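Local coordinates for probable secreted solute-binding lipoprotein (Streptomyces coelicolor, PDB 3I3V), which probably binds a still unidentified solute outside the cell as the lipoprotein component of a membrane transport system, at residues A129-L134 with A260-V265. Residues are numbered along the deposited sequence; the frame is centred on the assembly and turned at random.
Sequences AYNRAL and AGHTEV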
loop_
_atom_site.group_PDB
_atom_site.type_symbol
_atom_site.label_atom_id
_atom_site.label_comp_id
_atom_site.label_asym_id
_atom_site.label_seq_id
_atom_site.Cartn_x
_atom_site.Cartn_y
_atom_site.Cartn_z
ATOM N N ALA C 129 52.910 9.453 33.555
ATOM C CA ALA C 129 53.734 9.494 32.355
ATOM C C ALA C 129 55.113 8.896 32.649
ATOM O O ALA C 129 55.733 9.222 33.665
ATOM C CB ALA C 129 53.875 10.937 31.877
ATOM N N TYR C 130 55.574 8.022 31.752
ATOM C CA TYR C 130 56.868 7.343 31.875
ATOM C C TYR C 130 57.772 7.677 30.686
ATOM O O TYR C 130 57.427 7.412 29.535
ATOM C CB TYR C 130 56.665 5.823 31.924
ATOM C CG TYR C 130 55.813 5.334 33.082
ATOM C CD1 TYR C 130 56.397 4.895 34.264
ATOM C CD2 TYR C 130 54.420 5.313 32.988
ATOM C CE1 TYR C 130 55.621 4.442 35.327
ATOM C CE2 TYR C 130 53.637 4.862 34.046
ATOM C CZ TYR C 130 54.245 4.428 35.211
ATOM O OH TYR C 130 53.481 3.971 36.257
ATOM N N ASN C 131 58.930 8.260 30.970
ATOM C CA ASN C 131 59.879 8.621 29.924
ATOM C C ASN C 131 60.666 7.363 29.515
ATOM O O ASN C 131 61.487 6.859 30.277
ATOM C CB ASN C 131 60.808 9.731 30.448
ATOM C CG ASN C 131 61.843 10.173 29.423
ATOM O OD1 ASN C 131 62.356 11.293 29.488
ATOM N ND2 ASN C 131 62.170 9.290 28.485
ATOM N N ARG C 132 60.395 6.852 28.317
ATOM C CA ARG C 132 61.055 5.643 27.816
ATOM C C ARG C 132 62.546 5.797 27.569
ATOM O O ARG C 132 63.335 4.923 27.919
ATOM C CB ARG C 132 60.384 5.177 26.529
ATOM C CG ARG C 132 59.254 4.203 26.743
ATOM C CD ARG C 132 59.789 2.865 27.191
ATOM N NE ARG C 132 58.730 1.868 27.280
ATOM C CZ ARG C 132 58.935 0.605 27.620
ATOM N NH1 ARG C 132 60.163 0.193 27.904
ATOM N NH2 ARG C 132 57.919 -0.244 27.677
ATOM N N ALA C 133 62.932 6.902 26.949
ATOM C CA ALA C 133 64.336 7.145 26.676
ATOM C C ALA C 133 65.140 6.974 27.958
ATOM O O ALA C 133 66.213 6.374 27.950
ATOM C CB ALA C 133 64.527 8.545 26.125
ATOM N N LEU C 134 64.618 7.491 29.064
ATOM C CA LEU C 134 65.319 7.388 30.339
ATOM C C LEU C 134 65.215 5.998 30.973
ATOM O O LEU C 134 66.149 5.550 31.636
ATOM C CB LEU C 134 64.817 8.469 31.305
ATOM C CG LEU C 134 65.318 9.899 31.034
ATOM C CD1 LEU C 134 66.782 10.020 31.397
ATOM C CD2 LEU C 134 65.124 10.246 29.567
ATOM N N ALA C 260 58.124 14.514 24.823
ATOM C CA ALA C 260 56.851 13.812 24.671
ATOM C C ALA C 260 56.929 12.712 23.620
ATOM O O ALA C 260 56.226 11.705 23.712
ATOM C CB ALA C 260 55.750 14.802 24.296
ATOM N N GLY C 261 57.777 12.912 22.614
ATOM C CA GLY C 261 57.923 11.920 21.561
ATOM C C GLY C 261 58.160 10.517 22.091
ATOM O O GLY C 261 57.560 9.552 21.605
ATOM N N HIS C 262 59.036 10.401 23.085
ATOM C CA HIS C 262 59.342 9.110 23.687
ATOM C C HIS C 262 58.821 8.977 25.121
ATOM O O HIS C 262 59.516 8.469 26.003
ATOM C CB HIS C 262 60.858 8.829 23.638
ATOM C CG HIS C 262 61.716 9.937 24.177
ATOM N ND1 HIS C 262 62.545 10.688 23.374
ATOM C CD2 HIS C 262 61.921 10.377 25.441
ATOM C CE1 HIS C 262 63.229 11.540 24.119
ATOM N NE2 HIS C 262 62.870 11.371 25.378
ATOM N N THR C 263 57.594 9.443 25.345
ATOM C CA THR C 263 56.951 9.351 26.651
ATOM C C THR C 263 55.686 8.508 26.507
ATOM O O THR C 263 54.975 8.587 25.509
ATOM C CB THR C 263 56.593 10.763 27.229
ATOM O OG1 THR C 263 57.786 11.417 27.671
ATOM C CG2 THR C 263 55.645 10.645 28.424
ATOM N N GLU C 264 55.422 7.681 27.507
ATOM C CA GLU C 264 54.252 6.820 27.502
ATOM C C GLU C 264 53.431 7.017 28.771
ATOM O O GLU C 264 53.988 7.191 29.849
ATOM C CB GLU C 264 54.682 5.362 27.394
ATOM C CG GLU C 264 55.097 4.941 25.998
ATOM C CD GLU C 264 55.570 3.504 25.949
ATOM O OE1 GLU C 264 54.962 2.649 26.633
ATOM O OE2 GLU C 264 56.542 3.228 25.219
ATOM N N VAL C 265 52.109 6.980 28.644
ATOM C CA VAL C 265 51.245 7.158 29.802
ATOM C C VAL C 265 50.614 5.855 30.259
ATOM O O VAL C 265 50.268 4.992 29.444
ATOM C CB VAL C 265 50.115 8.179 29.528
ATOM C CG1 VAL C 265 50.703 9.553 29.271
ATOM C CG2 VAL C 265 49.275 7.727 28.356
#
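Arg132 reaches across to Glu264 from the first turn of helix 132-138. Its CB sits 3.4 Å from His262 O, the same carbonyl that accepts the backbone N-H of Arg132, with the donor nearly in line with the C=O but the N-H itself bent away. Arg132 CG lies against the carboxylate, 3.3 Å from Glu264 OE2. The chain bends at chi2 (-71°), and beyond CD, which stands farther off, Arg132 NE comes back to Glu264 OE2 in a long salt bridge, 3.3 Å, from above the carboxylate plane; the guanidinium is tilted 47° against it. At the tip, NH1 donates to the backbone O of Asp141. With an alanine in place of Arg132, Glu264 would probably lose this positive partner and the Asp141 carbonyl this donor. Below the pair runs an antiparallel strand pairing, 122-131 with 263-266, part of the mixed sheet in one lobe of this periplasmic-binding-protein-like fold. Tyr130 and Glu264 form its hydrogen-bonded pair, Tyr130 N to Glu264 O at 2.6 Å and Glu264 N to Tyr130 O at 2.9 Å. On the opposite sheet face, Ala129 CB meets Thr263 CG2 at 3.9 Å. Where the first strand gives way to the helix, with Asn131 at the N-cap position, Ala133 CB presses over one face of the His262 imidazole, a CH-pi contact 3.5 Å from the ring centroid, while His262 NE2 is hydrogen-bonded to Glu240.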